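PDB 3FWT: macrophage migration inhibitory factor-like protein, which is a macrophage migration inhibitory factor family member of alpha/beta fold that assembles as a trimer. Local coordinates for residues Phe23-Ser29 with Ala78-Glu84; Met97-Ala102 with Ile116-Tyr120. One frame throughout, in Å; residues are numbered along the deposited sequence.

Contact 1. Residues Phe23-Ser29 with Ala78-Glu84; sequences FLQTIVS and AAYVRVE
Gln-25 and Arg-82 face each other as a hydrogen-bonded pair and are joined twice over, through their backbones and through their side chains. OE1 of Gln-25 accepts NH1 of Arg-82 at 2.6 Å; the oxygen lies in the guanidinium plane, at its edge, while the donor is tilted 21° from the plane of the amide carbonyl. Amide and guanidinium stand almost perpendicular, 86° apart, and NH2 adds a weak second bond to the same oxygen. These are neighbouring antiparallel strands of the beta sheet in the MIF fold. Main-chain bonds repeat at Phe-23 with Glu-84, Gln-25 with Arg-82 and Ile-27 with Tyr-80, the last pair bonding at 2.8 Å from Ile-27 N to Tyr-80 O. Between them lie the non-hydrogen-bonded pairs Leu-24 with Val-83, Thr-26 with Val-81 and Val-28 with Ala-79, where alpha carbons donate CH...O contacts, such as Val-81 CA to Gln-25 O at 3.2 Å.

The chain of Gln-25 runs extended from the sheet, CG anti to the backbone N (chi1 -175°), whereas the bend of Arg-82 at chi3 swings its guanidinium over the neighbouring strand, where NH1 meets the amide oxygen. On this face of the sheet the neighbouring subunits close in: Arg-82 and Glu-84 both bond Tyr-80 OH of the second subunit, whose ring stacks on Phe-23. On the other face Thr-26 OG1 bonds Tyr-44 OH of helix 34-52, and Leu-24 packs on the same helix. Here Leu-24 CD2 rests 4.2 Å from Val-81 CG1, and Val-28 CG1 meets Ala-79 CB at 3.8 Å. Back on the face of Gln-25, Ile-27 lies alongside Tyr-80, its CD1 3.7 Å from ring atom CD2.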
loop_
_atom_site.group_PDB
_atom_site.type_symbol
_atom_site.label_atom_id
_atom_site.label_comp_id
_atom_site.label_asym_id
_atom_site.label_seq_id
_atom_site.Cartn_x
_atom_site.Cartn_y
_atom_site.Cartn_z
ATOM N N PHE A 23 2.141 -9.081 -7.512
ATOM C CA PHE A 23 3.018 -8.359 -6.526
ATOM C C PHE A 23 2.439 -8.641 -5.123
ATOM O O PHE A 23 1.240 -8.655 -4.964
ATOM C CB PHE A 23 3.084 -6.843 -6.815
ATOM C CG PHE A 23 3.735 -6.010 -5.676
ATOM C CD1 PHE A 23 5.085 -5.948 -5.560
ATOM C CD2 PHE A 23 2.967 -5.342 -4.734
ATOM C CE1 PHE A 23 5.726 -5.192 -4.546
ATOM C CE2 PHE A 23 3.586 -4.614 -3.674
ATOM C CZ PHE A 23 4.922 -4.513 -3.607
ATOM N N LEU A 24 3.283 -9.008 -4.149
ATOM C CA LEU A 24 2.832 -9.133 -2.791
ATOM C C LEU A 24 3.672 -8.231 -1.917
ATOM O O LEU A 24 4.939 -8.334 -1.940
ATOM C CB LEU A 24 2.978 -10.565 -2.269
ATOM C CG LEU A 24 1.974 -11.598 -2.920
ATOM C CD1 LEU A 24 2.641 -12.030 -4.242
ATOM C CD2 LEU A 24 1.835 -12.804 -1.869
ATOM N N GLN A 25 2.968 -7.395 -1.149
ATOM C CA GLN A 25 3.602 -6.708 -0.011
ATOM C C GLN A 25 3.222 -7.296 1.353
ATOM O O GLN A 25 2.064 -7.332 1.727
ATOM C CB GLN A 25 3.250 -5.180 0.013
ATOM C CG GLN A 25 4.060 -4.475 1.171
ATOM C CD GLN A 25 3.850 -2.955 1.351
ATOM O OE1 GLN A 25 2.958 -2.360 0.786
ATOM N NE2 GLN A 25 4.812 -2.335 2.016
ATOM N N THR A 26 4.234 -7.707 2.104
ATOM C CA THR A 26 4.038 -8.332 3.374
ATOM C C THR A 26 4.506 -7.279 4.371
ATOM O O THR A 26 5.663 -6.927 4.353
ATOM C CB THR A 26 4.930 -9.593 3.527
ATOM O OG1 THR A 26 4.481 -10.626 2.627
ATOM C CG2 THR A 26 4.863 -10.149 4.954
ATOM N N ILE A 27 3.614 -6.887 5.263
ATOM C CA ILE A 27 3.855 -5.945 6.385
ATOM C C ILE A 27 3.708 -6.760 7.691
ATOM O O ILE A 27 2.617 -7.288 7.982
ATOM C CB ILE A 27 2.907 -4.764 6.343
ATOM C CG1 ILE A 27 2.858 -4.163 4.933
ATOM C CG2 ILE A 27 3.207 -3.719 7.507
ATOM C CD1 ILE A 27 1.970 -2.854 4.857
ATOM N N VAL A 28 4.809 -6.824 8.441
ATOM C CA VAL A 28 4.876 -7.582 9.690
ATOM C C VAL A 28 5.487 -6.764 10.816
ATOM O O VAL A 28 6.349 -5.922 10.583
ATOM C CB VAL A 28 5.552 -8.945 9.522
ATOM C CG1 VAL A 28 4.828 -9.702 8.423
ATOM C CG2 VAL A 28 7.061 -8.913 9.118
ATOM N N SER A 29 4.966 -6.971 12.038
ATOM C CA SER A 29 5.517 -6.266 13.207
ATOM C C SER A 29 6.769 -6.918 13.793
ATOM O O SER A 29 7.506 -6.262 14.523
ATOM C CB SER A 29 4.477 -6.122 14.284
ATOM O OG SER A 29 3.887 -7.392 14.523
ATOM N N ALA A 78 1.563 -9.464 14.374
ATOM C CA ALA A 78 0.474 -9.639 13.449
ATOM C C ALA A 78 1.025 -9.335 12.023
ATOM O O ALA A 78 2.145 -8.799 11.854
ATOM C CB ALA A 78 -0.594 -8.591 13.813
ATOM N N ALA A 79 0.252 -9.675 10.997
ATOM C CA ALA A 79 0.726 -9.475 9.638
ATOM C C ALA A 79 -0.371 -8.941 8.756
ATOM O O ALA A 79 -1.546 -9.268 8.969
ATOM C CB ALA A 79 1.227 -10.847 9.055
ATOM N N TYR A 80 -0.002 -8.209 7.695
ATOM C CA TYR A 80 -0.991 -7.819 6.657
ATOM C C TYR A 80 -0.307 -8.063 5.338
ATOM O O TYR A 80 0.884 -7.668 5.175
ATOM C CB TYR A 80 -1.370 -6.325 6.829
ATOM C CG TYR A 80 -1.905 -5.678 5.589
ATOM C CD1 TYR A 80 -3.260 -5.696 5.272
ATOM C CD2 TYR A 80 -1.043 -5.079 4.697
ATOM C CE1 TYR A 80 -3.715 -5.064 4.103
ATOM C CE2 TYR A 80 -1.494 -4.469 3.537
ATOM C CZ TYR A 80 -2.833 -4.469 3.260
ATOM O OH TYR A 80 -3.253 -3.922 2.045
ATOM N N VAL A 81 -0.998 -8.747 4.405
ATOM C CA VAL A 81 -0.407 -8.952 3.063
ATOM C C VAL A 81 -1.295 -8.382 1.988
ATOM O O VAL A 81 -2.529 -8.660 2.022
ATOM C CB VAL A 81 -0.252 -10.466 2.821
ATOM C CG1 VAL A 81 0.284 -10.721 1.394
ATOM C CG2 VAL A 81 0.675 -11.066 3.976
ATOM N N ARG A 82 -0.735 -7.559 1.071
ATOM C CA ARG A 82 -1.537 -6.973 0.009
ATOM C C ARG A 82 -1.111 -7.683 -1.294
ATOM O O ARG A 82 0.072 -7.665 -1.657
ATOM C CB ARG A 82 -1.269 -5.477 -0.127
ATOM C CG ARG A 82 -2.220 -4.777 -1.134
ATOM C CD ARG A 82 -2.073 -3.285 -1.125
ATOM N NE ARG A 82 -0.868 -2.828 -1.864
ATOM C CZ ARG A 82 0.309 -2.482 -1.295
ATOM N NH1 ARG A 82 0.448 -2.477 0.029
ATOM N NH2 ARG A 82 1.350 -2.097 -2.041
ATOM N N VAL A 83 -2.059 -8.327 -1.991
ATOM C CA VAL A 83 -1.730 -9.058 -3.204
ATOM C C VAL A 83 -2.318 -8.236 -4.338
ATOM O O VAL A 83 -3.508 -7.912 -4.311
ATOM C CB VAL A 83 -2.399 -10.431 -3.240
ATOM C CG1 VAL A 83 -1.924 -11.308 -4.494
ATOM C CG2 VAL A 83 -2.160 -11.183 -1.889
ATOM N N GLU A 84 -1.505 -7.970 -5.347
ATOM C CA GLU A 84 -1.929 -7.154 -6.472
ATOM C C GLU A 84 -1.602 -7.866 -7.775
ATOM O O GLU A 84 -0.679 -8.670 -7.846
ATOM C CB GLU A 84 -1.167 -5.833 -6.471
ATOM C CG GLU A 84 -1.503 -5.042 -5.183
ATOM C CD GLU A 84 -0.678 -3.799 -5.082
ATOM O OE1 GLU A 84 -0.385 -3.360 -3.950
ATOM O OE2 GLU A 84 -0.296 -3.267 -6.128
#

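Contact 2. Residues Met97-Ala102 with Ile116-Tyr120; sequences MTPRIA and IYVFY
Tyr-120 holds its CG anti to the carbonyl carbon (chi1 -56°), which carries the ring from strand 116-120 across to the helix, and Thr-98 turns OG1 beside its own backbone N (chi1 -70°) to meet it. The two hydroxyls hydrogen-bond at 2.7 Å from Thr-98 OG1 to Tyr-120 OH, and either may be the donor. OG1 sits at the ring edge, near its plane. Asn-132 of the third subunit donates a further bond to this threonine oxygen, so the buried hydroxyl also ties the helix to the subunit interface. SD of Met-97 lies 4.0 Å from Tyr-120 CE2, an oblique Met-aromatic contact, while its CB lies 3.4 Å from Tyr-120 OH.

Helix 92-109 is the connection in a beta-alpha-beta unit between strands 79-85 and 116-128, and it packs across the sheet with the two short segments at 137°, their axes 9.2 Å apart. Alternate strand residues Ile-116, Val-118 and Tyr-120 turn to the helix. Tyr-117 and Phe-119 point away from it, and with Val-118 they pair with an antiparallel strand of the third subunit. Ile-101 crosses Val-118 at a slant, CG2 to CG2 at 3.9 Å, and its CD1 lies 3.7 Å from Tyr-120 OH. Ala-102, one turn on from Thr-98, is met by Ile-116, whose CD1 lies 3.9 Å from Ala-102 CB.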
loop_
_atom_site.group_PDB
_atom_site.type_symbol
_atom_site.label_atom_id
_atom_site.label_comp_id
_atom_site.label_asym_id
_atom_site.label_seq_id
_atom_site.Cartn_x
_atom_site.Cartn_y
_atom_site.Cartn_z
ATOM N N MET A 97 -5.644 -19.135 -2.094
ATOM C CA MET A 97 -4.336 -18.569 -1.818
ATOM C C MET A 97 -4.197 -18.220 -0.335
ATOM O O MET A 97 -3.168 -18.414 0.254
ATOM C CB MET A 97 -4.152 -17.338 -2.683
ATOM C CG MET A 97 -3.964 -17.673 -4.176
ATOM S SD MET A 97 -3.816 -16.229 -5.207
ATOM C CE MET A 97 -2.092 -15.744 -4.827
ATOM N N THR A 98 -5.229 -17.646 0.248
ATOM C CA THR A 98 -5.135 -17.129 1.614
ATOM C C THR A 98 -4.608 -18.144 2.634
ATOM O O THR A 98 -3.673 -17.857 3.390
ATOM C CB THR A 98 -6.489 -16.589 1.986
ATOM O OG1 THR A 98 -6.735 -15.407 1.220
ATOM C CG2 THR A 98 -6.638 -16.306 3.490
ATOM N N PRO A 99 -5.184 -19.358 2.650
ATOM C CA PRO A 99 -4.712 -20.268 3.669
ATOM C C PRO A 99 -3.232 -20.635 3.465
ATOM O O PRO A 99 -2.537 -20.877 4.442
ATOM C CB PRO A 99 -5.659 -21.494 3.549
ATOM C CG PRO A 99 -6.589 -21.208 2.400
ATOM C CD PRO A 99 -6.476 -19.746 2.059
ATOM N N ARG A 100 -2.753 -20.658 2.218
ATOM C CA ARG A 100 -1.328 -20.927 1.957
ATOM C C ARG A 100 -0.437 -19.765 2.375
ATOM O O ARG A 100 0.558 -19.995 3.047
ATOM C CB ARG A 100 -1.099 -21.357 0.509
ATOM C CG ARG A 100 -1.985 -22.607 0.181
ATOM C CD ARG A 100 -1.822 -23.048 -1.221
ATOM N NE ARG A 100 -0.453 -23.467 -1.436
ATOM C CZ ARG A 100 0.050 -23.862 -2.601
ATOM N NH1 ARG A 100 -0.717 -23.934 -3.680
ATOM N NH2 ARG A 100 1.330 -24.174 -2.677
ATOM N N ILE A 101 -0.881 -18.527 2.060
ATOM C CA ILE A 101 -0.119 -17.358 2.430
ATOM C C ILE A 101 -0.000 -17.285 3.944
ATOM O O ILE A 101 1.130 -17.142 4.484
ATOM C CB ILE A 101 -0.800 -16.123 1.840
ATOM C CG1 ILE A 101 -0.548 -16.116 0.305
ATOM C CG2 ILE A 101 -0.362 -14.780 2.493
ATOM C CD1 ILE A 101 -1.457 -15.039 -0.362
ATOM N N ALA A 102 -1.141 -17.429 4.623
ATOM C CA ALA A 102 -1.197 -17.385 6.068
ATOM C C ALA A 102 -0.349 -18.515 6.669
ATOM O O ALA A 102 0.400 -18.241 7.595
ATOM C CB ALA A 102 -2.640 -17.436 6.556
ATOM N N ILE A 116 -3.590 -12.562 11.030
ATOM C CA ILE A 116 -3.038 -12.353 9.667
ATOM C C ILE A 116 -4.171 -11.861 8.767
ATOM O O ILE A 116 -5.233 -12.528 8.690
ATOM C CB ILE A 116 -2.446 -13.657 9.048
ATOM C CG1 ILE A 116 -1.209 -14.121 9.834
ATOM C CG2 ILE A 116 -2.038 -13.403 7.579
ATOM C CD1 ILE A 116 -0.756 -15.615 9.420
ATOM N N TYR A 117 -4.016 -10.696 8.143
ATOM C CA TYR A 117 -5.015 -10.200 7.160
ATOM C C TYR A 117 -4.415 -10.325 5.758
ATOM O O TYR A 117 -3.213 -10.015 5.536
ATOM C CB TYR A 117 -5.386 -8.744 7.436
ATOM C CG TYR A 117 -6.605 -8.498 8.276
ATOM C CD1 TYR A 117 -7.176 -9.507 9.023
ATOM C CD2 TYR A 117 -7.140 -7.217 8.369
ATOM C CE1 TYR A 117 -8.278 -9.284 9.763
ATOM C CE2 TYR A 117 -8.258 -6.958 9.098
ATOM C CZ TYR A 117 -8.811 -7.997 9.799
ATOM O OH TYR A 117 -9.913 -7.761 10.509
ATOM N N VAL A 118 -5.184 -10.842 4.800
ATOM C CA VAL A 118 -4.724 -10.848 3.385
ATOM C C VAL A 118 -5.793 -10.152 2.523
ATOM O O VAL A 118 -6.991 -10.502 2.644
ATOM C CB VAL A 118 -4.444 -12.250 2.861
ATOM C CG1 VAL A 118 -3.725 -12.220 1.429
ATOM C CG2 VAL A 118 -3.553 -13.004 3.860
ATOM N N PHE A 119 -5.402 -9.112 1.765
ATOM C CA PHE A 119 -6.325 -8.416 0.857
ATOM C C PHE A 119 -5.840 -8.507 -0.597
ATOM O O PHE A 119 -4.654 -8.406 -0.855
ATOM C CB PHE A 119 -6.399 -6.932 1.187
ATOM C CG PHE A 119 -7.111 -6.637 2.447
ATOM C CD1 PHE A 119 -6.549 -6.983 3.664
ATOM C CD2 PHE A 119 -8.300 -5.939 2.437
ATOM C CE1 PHE A 119 -7.204 -6.676 4.795
ATOM C CE2 PHE A 119 -8.956 -5.644 3.602
ATOM C CZ PHE A 119 -8.393 -6.021 4.771
ATOM N N TYR A 120 -6.760 -8.690 -1.556
ATOM C CA TYR A 120 -6.376 -8.831 -2.943
ATOM C C TYR A 120 -6.959 -7.658 -3.761
ATOM O O TYR A 120 -8.191 -7.307 -3.683
ATOM C CB TYR A 120 -6.897 -10.162 -3.574
ATOM C CG TYR A 120 -6.463 -11.391 -2.843
ATOM C CD1 TYR A 120 -6.915 -11.643 -1.584
ATOM C CD2 TYR A 120 -5.507 -12.244 -3.383
ATOM C CE1 TYR A 120 -6.499 -12.763 -0.896
ATOM C CE2 TYR A 120 -5.096 -13.333 -2.747
ATOM C CZ TYR A 120 -5.590 -13.606 -1.490
ATOM O OH TYR A 120 -5.156 -14.686 -0.820
#

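Overall arrangement
Both contacts are buried, their centres about 9 Å apart, and they share one sheet: strand 79-85 lies between strands 22-28 and 116-128. Contact 1 works within the sheet plane, so regular main-chain bonds dominate and its buried area is about twice that of contact 2. Contact 2 works across the sheet's helix-covered face, by apolar packing and one hydroxyl pair, with no main-chain bond between its segments. Val-81 and Val-83 connect the two, probably bonding through their N atoms to the carbonyls of Tyr-117 and Phe-119, and Val-83 also packs on Tyr-120. The charged groups of contact 1 gather on the opposite face, which meets other subunits; both contacts touch the third subunit.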